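Local coordinates for protein CT398 (Chlamydia trachomatis, PDB 4ILO) that is of unknown function but, with its long coiled-coil hairpin and C4-type zinc ribbon, may bind DNA or RNA, at residues L8-I11 and L12-E16; M21-L24 and M25-K28; I149-N152 and I153-N157; E177-S180 and V181-R184. One frame throughout, in Å; residues are numbered along the deposited sequence.

Contact 1 (L8-I11 and L12-E16)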
ATOM      1  N   LEU A   8      28.157  32.818   8.346  1.00 42.36           N
ATOM      2  CA  LEU A   8      26.702  32.850   8.353  1.00 41.01           C
ATOM      3  C   LEU A   8      26.176  32.768   6.936  1.00 42.88           C
ATOM      4  O   LEU A   8      25.378  31.884   6.622  1.00 37.02           O
ATOM      5  CB  LEU A   8      26.171  34.093   9.072  1.00 42.23           C
ATOM      6  CG  LEU A   8      26.252  34.078  10.609  1.00 47.12           C
ATOM      7  CD1 LEU A   8      25.836  35.425  11.183  1.00 49.37           C
ATOM      8  CD2 LEU A   8      25.422  32.950  11.236  1.00 40.22           C
ATOM      9  N   GLN A   9      26.658  33.649   6.055  1.00 38.03           N
ATOM     10  CA  GLN A   9      26.226  33.617   4.662  1.00 39.52           C
ATOM     11  C   GLN A   9      26.356  32.208   4.083  1.00 41.26           C
ATOM     12  O   GLN A   9      25.481  31.742   3.325  1.00 38.03           O
ATOM     13  CB  GLN A   9      27.048  34.632   3.859  1.00 39.25           C
ATOM     14  CG  GLN A   9      26.399  35.078   2.535  1.00 44.74           C
ATOM     15  CD  GLN A   9      27.208  36.184   1.801  1.00 71.12           C
ATOM     16  OE1 GLN A   9      28.158  36.764   2.349  1.00 65.18           O
ATOM     17  NE2 GLN A   9      26.814  36.473   0.558  1.00 71.91           N
ATOM     18  N   SER A  10      27.414  31.491   4.473  1.00 38.44           N
ATOM     19  CA  SER A  10      27.656  30.167   3.913  1.00 38.70           C
ATOM     20  C   SER A  10      26.666  29.120   4.444  1.00 37.76           C
ATOM     21  O   SER A  10      26.149  28.318   3.674  1.00 37.41           O
ATOM     22  CB  SER A  10      29.082  29.727   4.195  1.00 40.05           C
ATOM     23  OG  SER A  10      29.327  28.454   3.643  1.00 46.74           O
ATOM     24  N   ILE A  11      26.445  29.083   5.760  1.00 37.55           N
ATOM     25  CA  ILE A  11      25.473  28.163   6.343  1.00 36.83           C
ATOM     26  C   ILE A  11      24.063  28.538   5.922  1.00 35.75           C
ATOM     27  O   ILE A  11      23.209  27.668   5.757  1.00 35.10           O
ATOM     28  CB  ILE A  11      25.594  28.149   7.874  1.00 37.28           C
ATOM     29  CG1 ILE A  11      25.086  26.828   8.442  1.00 37.17           C
ATOM     30  CG2 ILE A  11      24.793  29.306   8.475  1.00 36.88           C
ATOM     31  CD1 ILE A  11      25.876  25.625   8.048  1.00 37.87           C
ATOM     32  N   LEU A  12      23.780  29.827   5.758  1.00 35.70           N
ATOM     33  CA  LEU A  12      22.466  30.203   5.268  1.00 35.06           C
ATOM     34  C   LEU A  12      22.201  29.575   3.906  1.00 34.84           C
ATOM     35  O   LEU A  12      21.106  29.054   3.659  1.00 39.12           O
ATOM     36  CB  LEU A  12      22.309  31.729   5.261  1.00 35.41           C
ATOM     37  CG  LEU A  12      22.033  32.272   6.685  1.00 35.60           C
ATOM     38  CD1 LEU A  12      22.121  33.786   6.788  1.00 38.43           C
ATOM     39  CD2 LEU A  12      20.647  31.802   7.204  1.00 35.17           C
ATOM     40  N   ALA A  13      23.205  29.555   3.032  1.00 35.52           N
ATOM     41  CA  ALA A  13      22.985  29.013   1.694  1.00 35.65           C
ATOM     42  C   ALA A  13      22.891  27.496   1.719  1.00 37.99           C
ATOM     43  O   ALA A  13      22.134  26.907   0.931  1.00 38.95           O
ATOM     44  CB  ALA A  13      24.099  29.452   0.738  1.00 36.86           C
ATOM     45  N   ILE A  14      23.653  26.846   2.602  1.00 35.52           N
ATOM     46  CA  ILE A  14      23.482  25.407   2.793  1.00 35.27           C
ATOM     47  C   ILE A  14      22.096  25.112   3.341  1.00 34.12           C
ATOM     48  O   ILE A  14      21.458  24.113   2.974  1.00 33.78           O
ATOM     49  CB  ILE A  14      24.581  24.882   3.723  1.00 37.47           C
ATOM     50  CG1 ILE A  14      25.923  24.950   2.985  1.00 37.51           C
ATOM     51  CG2 ILE A  14      24.244  23.503   4.226  1.00 35.91           C
ATOM     52  CD1 ILE A  14      27.080  24.880   3.863  1.00 38.66           C
ATOM     53  N   GLN A  15      21.617  25.973   4.236  1.00 33.84           N
ATOM     54  CA  GLN A  15      20.319  25.764   4.849  1.00 33.09           C
ATOM     55  C   GLN A  15      19.208  25.788   3.801  1.00 32.54           C
ATOM     56  O   GLN A  15      18.235  25.032   3.905  1.00 31.95           O
ATOM     57  CB  GLN A  15      20.082  26.809   5.926  1.00 33.30           C
ATOM     58  CG  GLN A  15      18.868  26.576   6.715  1.00 32.96           C
ATOM     59  CD  GLN A  15      18.707  27.566   7.818  1.00 33.54           C
ATOM     60  OE1 GLN A  15      18.639  27.199   8.984  1.00 33.95           O
ATOM     61  NE2 GLN A  15      18.660  28.848   7.458  1.00 33.79           N
ATOM     62  N   GLU A  16      19.335  26.633   2.773  1.00 33.37           N
ATOM     63  CA  GLU A  16      18.298  26.651   1.735  1.00 39.61           C
ATOM     64  C   GLU A  16      18.284  25.346   0.938  1.00 38.27           C
ATOM     65  O   GLU A  16      17.203  24.840   0.569  1.00 32.53           O
ATOM     66  CB  GLU A  16      18.468  27.870   0.825  1.00 42.23           C
ATOM     67  CG  GLU A  16      18.179  29.189   1.537  1.00 40.77           C
ATOM     68  CD  GLU A  16      16.824  29.165   2.275  1.00 39.38           C
ATOM     69  OE1 GLU A  16      15.769  28.967   1.620  1.00 36.36           O
ATOM     70  OE2 GLU A  16      16.821  29.348   3.519  1.00 35.35           O
TER
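The carbonyl oxygen of Ser-10 is gripped by two backbone amides of the next turn: Ile-14 N gives it a good bond at 3.1 Å, and Ala-13 N adds a weak one, bent to 121°, while making its main bond to Gln-9 O. The shortest bond here is Leu-12 N to Leu-8 O, 2.7 Å long and nearly in line with the carbonyl. Leu-12 then lays its side chain back over the same acceptor, CG lying 3.4 Å from Leu-8 O, because chi1 of -78° sets CG beside its own backbone N. Ile-14 does likewise with Ser-10, its CG1 standing 3.4 Å from Ser-10 O. The main bonds are the i to i+4 bonds of an alpha-helix, the weak one an i to i+3 addition, here near the start of helix 2-86, the first long helix of the coiled-coil hairpin. Ile-11 and Ile-14, one turn apart, meet at the ends of their longer branches, CD1 to CD1 at 4.4 Å. In Ile-11 the chi1 of -155° sends CG1 out roughly opposite the backbone N and presses CG2 to 2.9 Å from Leu-12 N, a tight fit. Branched aliphatic residues suit this face: Ile-11 packs on Leu-178, Phe-179 and Tyr-182 of helix 176-189, while Leu-8 and Leu-12 lie against Val-194 and Tyr-234 of the sheet. Polar residues tie the same turns to the chain beyond. Ser-10 OG bonds to Thr-174 OG1, and the extended side chain of Gln-15 presents OE1 to the backbone amides of Val-193 and Val-194.

Contact 2 (M21-L24 and M25-K28)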
ATOM      1  N   MET A  21      15.706  19.885   0.155  1.00 32.64           N
ATOM      2  CA  MET A  21      15.894  18.443   0.190  1.00 32.86           C
ATOM      3  C   MET A  21      14.920  17.788   1.153  1.00 34.50           C
ATOM      4  O   MET A  21      14.447  16.684   0.887  1.00 30.21           O
ATOM      5  CB  MET A  21      17.338  18.081   0.540  1.00 34.42           C
ATOM      6  CG  MET A  21      18.253  18.071  -0.700  1.00 54.22           C
ATOM      7  SD  MET A  21      19.799  17.142  -0.517  1.00101.90           S
ATOM      8  CE  MET A  21      20.353  17.642   1.116  1.00 42.14           C
ATOM      9  N   ILE A  22      14.604  18.453   2.272  1.00 28.95           N
ATOM     10  CA  ILE A  22      13.600  17.920   3.189  1.00 28.45           C
ATOM     11  C   ILE A  22      12.246  17.905   2.508  1.00 28.32           C
ATOM     12  O   ILE A  22      11.488  16.936   2.609  1.00 30.02           O
ATOM     13  CB  ILE A  22      13.564  18.732   4.498  1.00 28.82           C
ATOM     14  CG1 ILE A  22      14.849  18.460   5.303  1.00 29.48           C
ATOM     15  CG2 ILE A  22      12.292  18.347   5.334  1.00 28.60           C
ATOM     16  CD1 ILE A  22      15.066  19.359   6.530  1.00 35.48           C
ATOM     17  N   ARG A  23      11.930  18.978   1.791  1.00 36.14           N
ATOM     18  CA  ARG A  23      10.681  19.021   1.058  1.00 31.40           C
ATOM     19  C   ARG A  23      10.629  17.893   0.042  1.00 32.84           C
ATOM     20  O   ARG A  23       9.691  17.096   0.045  1.00 31.16           O
ATOM     21  CB  ARG A  23      10.516  20.370   0.377  1.00 33.77           C
ATOM     22  CG  ARG A  23       9.194  20.468  -0.358  1.00 43.35           C
ATOM     23  CD  ARG A  23       9.181  21.619  -1.354  1.00 55.13           C
ATOM     24  NE  ARG A  23       8.225  21.324  -2.414  1.00 65.16           N
ATOM     25  CZ  ARG A  23       8.538  20.779  -3.589  1.00 65.41           C
ATOM     26  NH1 ARG A  23       9.807  20.481  -3.893  1.00 58.62           N
ATOM     27  NH2 ARG A  23       7.578  20.537  -4.473  1.00 66.88           N
ATOM     28  N   LEU A  24      11.664  17.777  -0.805  1.00 34.19           N
ATOM     29  CA  LEU A  24      11.684  16.720  -1.813  1.00 33.38           C
ATOM     30  C   LEU A  24      11.445  15.346  -1.197  1.00 33.89           C
ATOM     31  O   LEU A  24      10.715  14.527  -1.769  1.00 31.72           O
ATOM     32  CB  LEU A  24      13.003  16.708  -2.580  1.00 32.46           C
ATOM     33  CG  LEU A  24      13.369  17.936  -3.418  1.00 44.22           C
ATOM     34  CD1 LEU A  24      14.744  17.744  -4.057  1.00 43.65           C
ATOM     35  CD2 LEU A  24      12.314  18.194  -4.479  1.00 46.01           C
ATOM     36  N   MET A  25      12.070  15.059  -0.045  1.00 28.00           N
ATOM     37  CA  MET A  25      11.956  13.720   0.517  1.00 27.67           C
ATOM     38  C   MET A  25      10.538  13.460   0.996  1.00 34.34           C
ATOM     39  O   MET A  25      10.050  12.321   0.929  1.00 32.63           O
ATOM     40  CB  MET A  25      12.920  13.526   1.686  1.00 28.22           C
ATOM     41  CG  MET A  25      14.401  13.702   1.393  1.00 45.22           C
ATOM     42  SD  MET A  25      15.362  13.856   2.943  1.00 67.32           S
ATOM     43  CE  MET A  25      16.072  12.216   2.966  1.00 52.68           C
ATOM     44  N   ARG A  26       9.864  14.507   1.478  1.00 37.98           N
ATOM     45  CA  ARG A  26       8.491  14.359   1.933  1.00 36.97           C
ATOM     46  C   ARG A  26       7.553  14.108   0.757  1.00 30.25           C
ATOM     47  O   ARG A  26       6.653  13.264   0.842  1.00 29.94           O
ATOM     48  CB  ARG A  26       8.080  15.606   2.719  1.00 34.83           C
ATOM     49  CG  ARG A  26       6.595  15.660   3.116  1.00 41.69           C
ATOM     50  CD  ARG A  26       6.239  17.001   3.748  1.00 60.44           C
ATOM     51  NE  ARG A  26       6.483  18.131   2.839  1.00 69.28           N
ATOM     52  CZ  ARG A  26       5.624  18.553   1.910  1.00 66.39           C
ATOM     53  NH1 ARG A  26       4.455  17.934   1.757  1.00 60.03           N
ATOM     54  NH2 ARG A  26       5.936  19.589   1.128  1.00 61.97           N
ATOM     55  N   VAL A  27       7.741  14.836  -0.347  1.00 28.21           N
ATOM     56  CA  VAL A  27       6.888  14.638  -1.515  1.00 31.40           C
ATOM     57  C   VAL A  27       7.134  13.271  -2.143  1.00 25.91           C
ATOM     58  O   VAL A  27       6.196  12.610  -2.596  1.00 29.15           O
ATOM     59  CB  VAL A  27       7.108  15.778  -2.512  1.00 27.26           C
ATOM     60  CG1 VAL A  27       6.344  15.540  -3.780  1.00 27.75           C
ATOM     61  CG2 VAL A  27       6.710  17.099  -1.851  1.00 32.78           C
ATOM     62  N   LYS A  28       8.393  12.836  -2.215  1.00 30.91           N
ATOM     63  CA  LYS A  28       8.686  11.472  -2.648  1.00 29.32           C
ATOM     64  C   LYS A  28       7.916  10.456  -1.808  1.00 34.98           C
ATOM     65  O   LYS A  28       7.176   9.624  -2.342  1.00 27.01           O
ATOM     66  CB  LYS A  28      10.180  11.202  -2.536  1.00 29.05           C
ATOM     67  CG  LYS A  28      10.659   9.936  -3.180  1.00 31.32           C
ATOM     68  CD  LYS A  28      12.168   9.821  -3.042  1.00 42.83           C
ATOM     69  CE  LYS A  28      12.669   8.451  -3.464  1.00 46.62           C
ATOM     70  NZ  LYS A  28      14.140   8.422  -3.577  1.00 47.82           N
TER
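Four regular i to i+4 bonds join 21-24 to 25-28, from Met-25 N to Met-21 O at 3.0 Å through to Lys-28 N to Leu-24 O, the straightest of them at 171°. These two turns belong to helix 2-86, one arm of the coiled-coil hairpin, and their residues divide between a face turned to the partner helix 90-171 and a face of long, mostly exposed side chains. On the first face Met-21 and Leu-24 both touch Leu-163, and Val-27 touches Ile-156, so flexible or branched apolar groups fill the seam between the helices. Lys-28 carries a fully extended chain whose NZ bonds to Asn-157 OD1 across that seam, a reach that a long aliphatic stem makes possible. On the outer face Arg-23 and Arg-26 lie one turn apart. Their guanidinium planes are turned 75° against each other, and NH2 of Arg-26 comes to 3.7 Å from the aliphatic CG of Arg-23, whereas Arg-23 NE and Arg-26 NH2 stay 4.6 Å apart. The like charges would probably disfavour a closer approach; a salt bridge from Arg-26 NH1 to Glu-30 gives that group an acidic partner. The bend of Arg-26 at chi3, 60°, turns its end back toward the preceding turn. Val-27 CG2 lies over one face of each guanidinium, offset toward the rim in both cases, 4.3 Å above the plane of Arg-23. Met-25 keeps its CG beside the backbone N, and this carbon rests just 3.0 Å from Met-21 O.

Contact 3 (I149-N152 and I153-N157); sequences IREN and IRKIN
Glu-151 and Arg-154 cross at about a right angle, one helical turn apart, and meet in a salt bridge. Glu-151 OE1 comes to the edge of the guanidinium, 2.7 Å from NH1, but the carboxylate and guanidinium planes are 44° apart and the N-H points poorly, at 129°, so the hydrogen bond within the bridge is weak. A bend at chi2 of Glu-151, 67°, folds its carboxylate over to this position. The other flank of the glutamate is taken by Lys-155, whose CE packs on Glu-151 CG at 3.4 Å; its NZ stays 4.4 Å from OE2, beyond a salt bridge, though the charges may still attract. One face of the Arg-154 guanidinium lies above Arg-150 O, and its NH2 reaches Glu-147 in a second salt bridge. Arg-150 pairs in turn with Glu-146 and Glu-147. Ile-149 CG2 meets Ile-153 CD1 at 4.3 Å, while Ile-149 and Ile-156 pack on His-31 of helix 2-86. Apolar Ile-149 and Ile-156 toward the partner helix and acidic and basic residues spaced along the outer surface are the pattern of an amphipathic helix in a coiled-coil hairpin.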
ATOM      1  N   ILE A 149       3.203   9.223 -11.690  1.00 33.86           N
ATOM      2  CA  ILE A 149       3.785   9.304 -10.356  1.00 34.89           C
ATOM      3  C   ILE A 149       5.244   8.878 -10.394  1.00 29.19           C
ATOM      4  O   ILE A 149       6.096   9.496  -9.749  1.00 28.50           O
ATOM      5  CB  ILE A 149       2.983   8.459  -9.343  1.00 24.26           C
ATOM      6  CG1 ILE A 149       1.632   9.124  -9.045  1.00 23.72           C
ATOM      7  CG2 ILE A 149       3.798   8.358  -8.040  1.00 24.29           C
ATOM      8  CD1 ILE A 149       0.565   8.183  -8.394  1.00 25.87           C
ATOM      9  N   ARG A 150       5.553   7.783 -11.110  1.00 32.08           N
ATOM     10  CA  ARG A 150       6.923   7.275 -11.104  1.00 33.61           C
ATOM     11  C   ARG A 150       7.863   8.257 -11.785  1.00 35.41           C
ATOM     12  O   ARG A 150       9.018   8.414 -11.365  1.00 36.66           O
ATOM     13  CB  ARG A 150       7.023   5.889 -11.757  1.00 33.75           C
ATOM     14  CG  ARG A 150       6.309   4.746 -11.011  1.00 34.93           C
ATOM     15  CD  ARG A 150       6.681   3.365 -11.570  1.00 39.57           C
ATOM     16  NE  ARG A 150       5.587   2.395 -11.445  1.00 51.02           N
ATOM     17  CZ  ARG A 150       4.714   2.087 -12.416  1.00 55.24           C
ATOM     18  NH1 ARG A 150       4.780   2.651 -13.629  1.00 56.30           N
ATOM     19  NH2 ARG A 150       3.766   1.191 -12.177  1.00 58.03           N
ATOM     20  N   GLU A 151       7.386   8.933 -12.831  1.00 34.12           N
ATOM     21  CA  GLU A 151       8.217   9.948 -13.464  1.00 39.29           C
ATOM     22  C   GLU A 151       8.459  11.130 -12.532  1.00 42.05           C
ATOM     23  O   GLU A 151       9.539  11.737 -12.562  1.00 39.58           O
ATOM     24  CB  GLU A 151       7.596  10.407 -14.784  1.00 44.98           C
ATOM     25  CG  GLU A 151       8.516  11.326 -15.614  1.00 50.55           C
ATOM     26  CD  GLU A 151       9.752  10.598 -16.144  1.00 53.86           C
ATOM     27  OE1 GLU A 151       9.576   9.449 -16.621  1.00 42.02           O
ATOM     28  OE2 GLU A 151      10.879  11.169 -16.080  1.00 62.67           O
ATOM     29  N   ASN A 152       7.474  11.478 -11.700  1.00 41.56           N
ATOM     30  CA  ASN A 152       7.690  12.565 -10.748  1.00 37.01           C
ATOM     31  C   ASN A 152       8.758  12.180  -9.733  1.00 31.26           C
ATOM     32  O   ASN A 152       9.661  12.968  -9.444  1.00 42.26           O
ATOM     33  CB  ASN A 152       6.374  12.947 -10.055  1.00 39.03           C
ATOM     34  CG  ASN A 152       5.421  13.764 -10.965  1.00 46.82           C
ATOM     35  OD1 ASN A 152       5.488  13.697 -12.206  1.00 47.48           O
ATOM     36  ND2 ASN A 152       4.524  14.527 -10.340  1.00 46.01           N
ATOM     37  N   ILE A 153       8.684  10.960  -9.207  1.00 33.77           N
ATOM     38  CA  ILE A 153       9.744  10.448  -8.348  1.00 35.44           C
ATOM     39  C   ILE A 153      11.095  10.523  -9.053  1.00 43.59           C
ATOM     40  O   ILE A 153      12.082  10.996  -8.474  1.00 43.59           O
ATOM     41  CB  ILE A 153       9.422   9.016  -7.899  1.00 35.68           C
ATOM     42  CG1 ILE A 153       8.253   9.023  -6.912  1.00 34.70           C
ATOM     43  CG2 ILE A 153      10.653   8.374  -7.279  1.00 37.27           C
ATOM     44  CD1 ILE A 153       7.732   7.640  -6.561  1.00 32.20           C
ATOM     45  N   ARG A 154      11.177  10.027 -10.300  1.00 46.44           N
ATOM     46  CA  ARG A 154      12.439  10.122 -11.040  1.00 46.22           C
ATOM     47  C   ARG A 154      12.969  11.548 -11.007  1.00 43.98           C
ATOM     48  O   ARG A 154      14.149  11.784 -10.720  1.00 48.03           O
ATOM     49  CB  ARG A 154      12.264   9.678 -12.497  1.00 52.70           C
ATOM     50  CG  ARG A 154      12.168   8.168 -12.690  1.00 61.25           C
ATOM     51  CD  ARG A 154      11.759   7.781 -14.127  1.00 60.57           C
ATOM     52  NE  ARG A 154      11.087   6.475 -14.159  1.00 63.61           N
ATOM     53  CZ  ARG A 154       9.835   6.262 -14.576  1.00 69.66           C
ATOM     54  NH1 ARG A 154       9.089   7.265 -15.040  1.00 68.12           N
ATOM     55  NH2 ARG A 154       9.321   5.024 -14.553  1.00 73.70           N
ATOM     56  N   LYS A 155      12.099  12.518 -11.304  1.00 34.66           N
ATOM     57  CA  LYS A 155      12.543  13.903 -11.392  1.00 38.40           C
ATOM     58  C   LYS A 155      12.883  14.457 -10.020  1.00 42.26           C
ATOM     59  O   LYS A 155      13.725  15.357  -9.912  1.00 34.01           O
ATOM     60  CB  LYS A 155      11.487  14.757 -12.097  1.00 40.33           C
ATOM     61  CG  LYS A 155      11.311  14.377 -13.562  1.00 53.36           C
ATOM     62  CD  LYS A 155      10.154  15.108 -14.224  1.00 59.19           C
ATOM     63  CE  LYS A 155       9.838  14.505 -15.604  1.00 61.00           C
ATOM     64  NZ  LYS A 155       8.440  14.798 -16.048  1.00 61.44           N
ATOM     65  N   ILE A 156      12.259  13.922  -8.968  1.00 31.56           N
ATOM     66  CA  ILE A 156      12.657  14.287  -7.612  1.00 31.56           C
ATOM     67  C   ILE A 156      14.044  13.737  -7.307  1.00 39.17           C
ATOM     68  O   ILE A 156      14.919  14.446  -6.781  1.00 37.17           O
ATOM     69  CB  ILE A 156      11.643  13.768  -6.583  1.00 32.12           C
ATOM     70  CG1 ILE A 156      10.397  14.645  -6.536  1.00 29.92           C
ATOM     71  CG2 ILE A 156      12.301  13.731  -5.211  1.00 33.13           C
ATOM     72  CD1 ILE A 156       9.204  13.951  -5.861  1.00 28.79           C
ATOM     73  N   ASN A 157      14.251  12.451  -7.598  1.00 38.13           N
ATOM     74  CA  ASN A 157      15.541  11.839  -7.323  1.00 44.20           C
ATOM     75  C   ASN A 157      16.652  12.625  -8.004  1.00 50.05           C
ATOM     76  O   ASN A 157      17.665  12.964  -7.379  1.00 49.62           O
ATOM     77  CB  ASN A 157      15.543  10.379  -7.774  1.00 44.21           C
ATOM     78  CG  ASN A 157      14.634   9.491  -6.922  1.00 48.35           C
ATOM     79  OD1 ASN A 157      14.308   9.807  -5.768  1.00 47.21           O
ATOM     80  ND2 ASN A 157      14.223   8.369  -7.498  1.00 48.37           N
TER

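Contact 4 (E177-S180 and V181-R184)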
ATOM      1  N   GLU A 177      32.746  24.196  12.818  1.00 49.40           N
ATOM      2  CA  GLU A 177      32.137  24.223  14.144  0.60 43.43           C
ATOM      3  C   GLU A 177      30.677  24.649  14.061  1.00 38.98           C
ATOM      4  O   GLU A 177      29.797  24.073  14.722  1.00 30.84           O
ATOM      5  CB  GLU A 177      32.933  25.196  15.016  0.60 36.91           C
ATOM      6  CG  GLU A 177      34.397  24.827  15.093  0.60 35.33           C
ATOM      7  CD  GLU A 177      34.601  23.532  15.833  0.60 30.49           C
ATOM      8  OE1 GLU A 177      33.741  23.194  16.671  0.60 31.51           O
ATOM      9  OE2 GLU A 177      35.621  22.861  15.596  0.60 32.89           O
ATOM     10  N   LEU A 178      30.414  25.673  13.254  1.00 28.63           N
ATOM     11  CA  LEU A 178      29.049  26.133  13.049  1.00 35.56           C
ATOM     12  C   LEU A 178      28.211  25.066  12.331  1.00 23.91           C
ATOM     13  O   LEU A 178      27.076  24.789  12.730  1.00 24.61           O
ATOM     14  CB  LEU A 178      29.115  27.442  12.263  1.00 39.16           C
ATOM     15  CG  LEU A 178      27.848  27.949  11.594  1.00 35.43           C
ATOM     16  CD1 LEU A 178      26.763  28.168  12.621  1.00 32.64           C
ATOM     17  CD2 LEU A 178      28.179  29.234  10.843  1.00 28.57           C
ATOM     18  N   PHE A 179      28.776  24.427  11.305  1.00 28.78           N
ATOM     19  CA  PHE A 179      28.067  23.379  10.579  1.00 34.46           C
ATOM     20  C   PHE A 179      27.687  22.224  11.502  1.00 34.90           C
ATOM     21  O   PHE A 179      26.554  21.721  11.467  1.00 28.06           O
ATOM     22  CB  PHE A 179      28.937  22.861   9.434  1.00 33.91           C
ATOM     23  CG  PHE A 179      28.314  21.707   8.719  1.00 39.04           C
ATOM     24  CD1 PHE A 179      27.319  21.923   7.768  1.00 39.89           C
ATOM     25  CD2 PHE A 179      28.657  20.402   9.052  1.00 43.32           C
ATOM     26  CE1 PHE A 179      26.698  20.850   7.129  1.00 34.71           C
ATOM     27  CE2 PHE A 179      28.044  19.317   8.404  1.00 44.60           C
ATOM     28  CZ  PHE A 179      27.063  19.544   7.449  1.00 36.44           C
ATOM     29  N   SER A 180      28.646  21.773  12.308  1.00 34.62           N
ATOM     30  CA  SER A 180      28.403  20.730  13.296  1.00 34.51           C
ATOM     31  C   SER A 180      27.230  21.062  14.231  1.00 28.77           C
ATOM     32  O   SER A 180      26.458  20.174  14.613  1.00 30.43           O
ATOM     33  CB  SER A 180      29.694  20.528  14.092  1.00 38.85           C
ATOM     34  OG  SER A 180      29.430  19.748  15.237  1.00 49.15           O
ATOM     35  N   VAL A 181      27.090  22.329  14.633  1.00 23.38           N
ATOM     36  CA  VAL A 181      25.927  22.729  15.429  1.00 22.57           C
ATOM     37  C   VAL A 181      24.673  22.722  14.549  1.00 22.25           C
ATOM     38  O   VAL A 181      23.636  22.128  14.901  1.00 22.05           O
ATOM     39  CB  VAL A 181      26.178  24.122  16.058  1.00 22.16           C
ATOM     40  CG1 VAL A 181      24.889  24.749  16.620  1.00 21.48           C
ATOM     41  CG2 VAL A 181      27.226  24.049  17.128  1.00 34.42           C
ATOM     42  N   TYR A 182      24.767  23.386  13.392  1.00 22.36           N
ATOM     43  CA  TYR A 182      23.657  23.523  12.458  1.00 22.21           C
ATOM     44  C   TYR A 182      23.019  22.181  12.185  1.00 22.46           C
ATOM     45  O   TYR A 182      21.792  22.031  12.256  1.00 22.13           O
ATOM     46  CB  TYR A 182      24.176  24.114  11.135  1.00 22.75           C
ATOM     47  CG  TYR A 182      23.243  23.910   9.972  1.00 22.97           C
ATOM     48  CD1 TYR A 182      22.086  24.659   9.847  1.00 22.58           C
ATOM     49  CD2 TYR A 182      23.504  22.941   9.015  1.00 25.14           C
ATOM     50  CE1 TYR A 182      21.191  24.448   8.775  1.00 27.59           C
ATOM     51  CE2 TYR A 182      22.628  22.719   7.940  1.00 24.03           C
ATOM     52  CZ  TYR A 182      21.478  23.475   7.823  1.00 23.60           C
ATOM     53  OH  TYR A 182      20.618  23.266   6.764  1.00 26.58           O
ATOM     54  N   GLU A 183      23.849  21.198  11.881  1.00 23.48           N
ATOM     55  CA  GLU A 183      23.371  19.902  11.422  1.00 31.24           C
ATOM     56  C   GLU A 183      22.601  19.170  12.522  1.00 31.19           C
ATOM     57  O   GLU A 183      21.591  18.518  12.242  1.00 27.12           O
ATOM     58  CB  GLU A 183      24.576  19.081  10.945  1.00 37.05           C
ATOM     59  CG  GLU A 183      24.214  17.793  10.261  1.00 55.17           C
ATOM     60  CD  GLU A 183      25.414  17.110   9.622  1.00 61.58           C
ATOM     61  OE1 GLU A 183      26.529  17.237  10.183  1.00 56.35           O
ATOM     62  OE2 GLU A 183      25.226  16.448   8.562  1.00 65.85           O
ATOM     63  N   ARG A 184      23.058  19.265  13.783  1.00 29.00           N
ATOM     64  CA  ARG A 184      22.331  18.631  14.885  1.00 27.05           C
ATOM     65  C   ARG A 184      21.014  19.348  15.149  1.00 24.49           C
ATOM     66  O   ARG A 184      19.956  18.707  15.300  1.00 24.65           O
ATOM     67  CB  ARG A 184      23.223  18.581  16.132  1.00 33.49           C
ATOM     68  CG  ARG A 184      24.522  17.749  15.919  1.00 44.18           C
ATOM     69  CD  ARG A 184      25.252  17.462  17.225  1.00 54.36           C
ATOM     70  NE  ARG A 184      26.347  16.494  17.094  1.00 65.23           N
ATOM     71  CZ  ARG A 184      26.935  15.881  18.128  1.00 69.24           C
ATOM     72  NH1 ARG A 184      26.541  16.125  19.382  1.00 65.43           N
ATOM     73  NH2 ARG A 184      27.924  15.014  17.919  1.00 72.85           N
TER
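With chi1 of 175° in Phe-179 and -172° in Glu-183, both side chains leave the helix opposite their own backbone N, and the glutamate's extended chain carries its carboxylate to a point above the rim of the phenyl ring one turn back. Glu-183 OE1 stops 3.1 Å from Phe-179 CE2, with ring and carboxylate planes 58° apart, while the CB of Glu-183 lies over one face of the ring, 4.2 Å above its plane and offset toward the rim. The aliphatic start of the glutamate thus packs on the ring face, while OE1 ends obliquely above its rim. Tyr-182 also approaches the ring, its CD2 standing 4.1 Å from Phe-179 CD1, and the two side chains run at a slant to one another. The backbone holds these groups in step: Tyr-182 N bonds to Leu-178 O at 2.8 Å and Glu-183 N to Phe-179 O at the same length. On another side of the turn, Arg-184 CG lies 3.4 Å from Ser-180 O. Large aromatic and aliphatic residues suit the inner side of this short helix. Leu-178 rests on Ala-7 of helix 2-86, the Tyr-182 hydroxyl bonds to Asp-18 of the same helix, and Leu-178 and Val-181 touch Ile-232 of strand 232-234, placing helix 176-189 between the coiled-coil base and the zinc ribbon.

How the contacts relate
All four contacts are local turns of helix, so none closes a long loop; they follow in series, without nesting or crossing. From the N terminus, contact 1 and contact 2 lie on helix 2-86 with centres about 19 Å apart. After that helix ends, the chain returns along helix 90-171, bringing contact 3 beside contact 2; Leu-24 O packs against Ile-156 CG2 at 3.9 Å, joining the two arms of the hairpin. Helix 176-189 then carries contact 4 back to contact 1, where Gln-15 CA lies 3.2 Å from Tyr-182 OH. The sheet next to contacts 1 and 4 leads into the zinc site of Cys-202, Cys-205, Cys-226 and Cys-229.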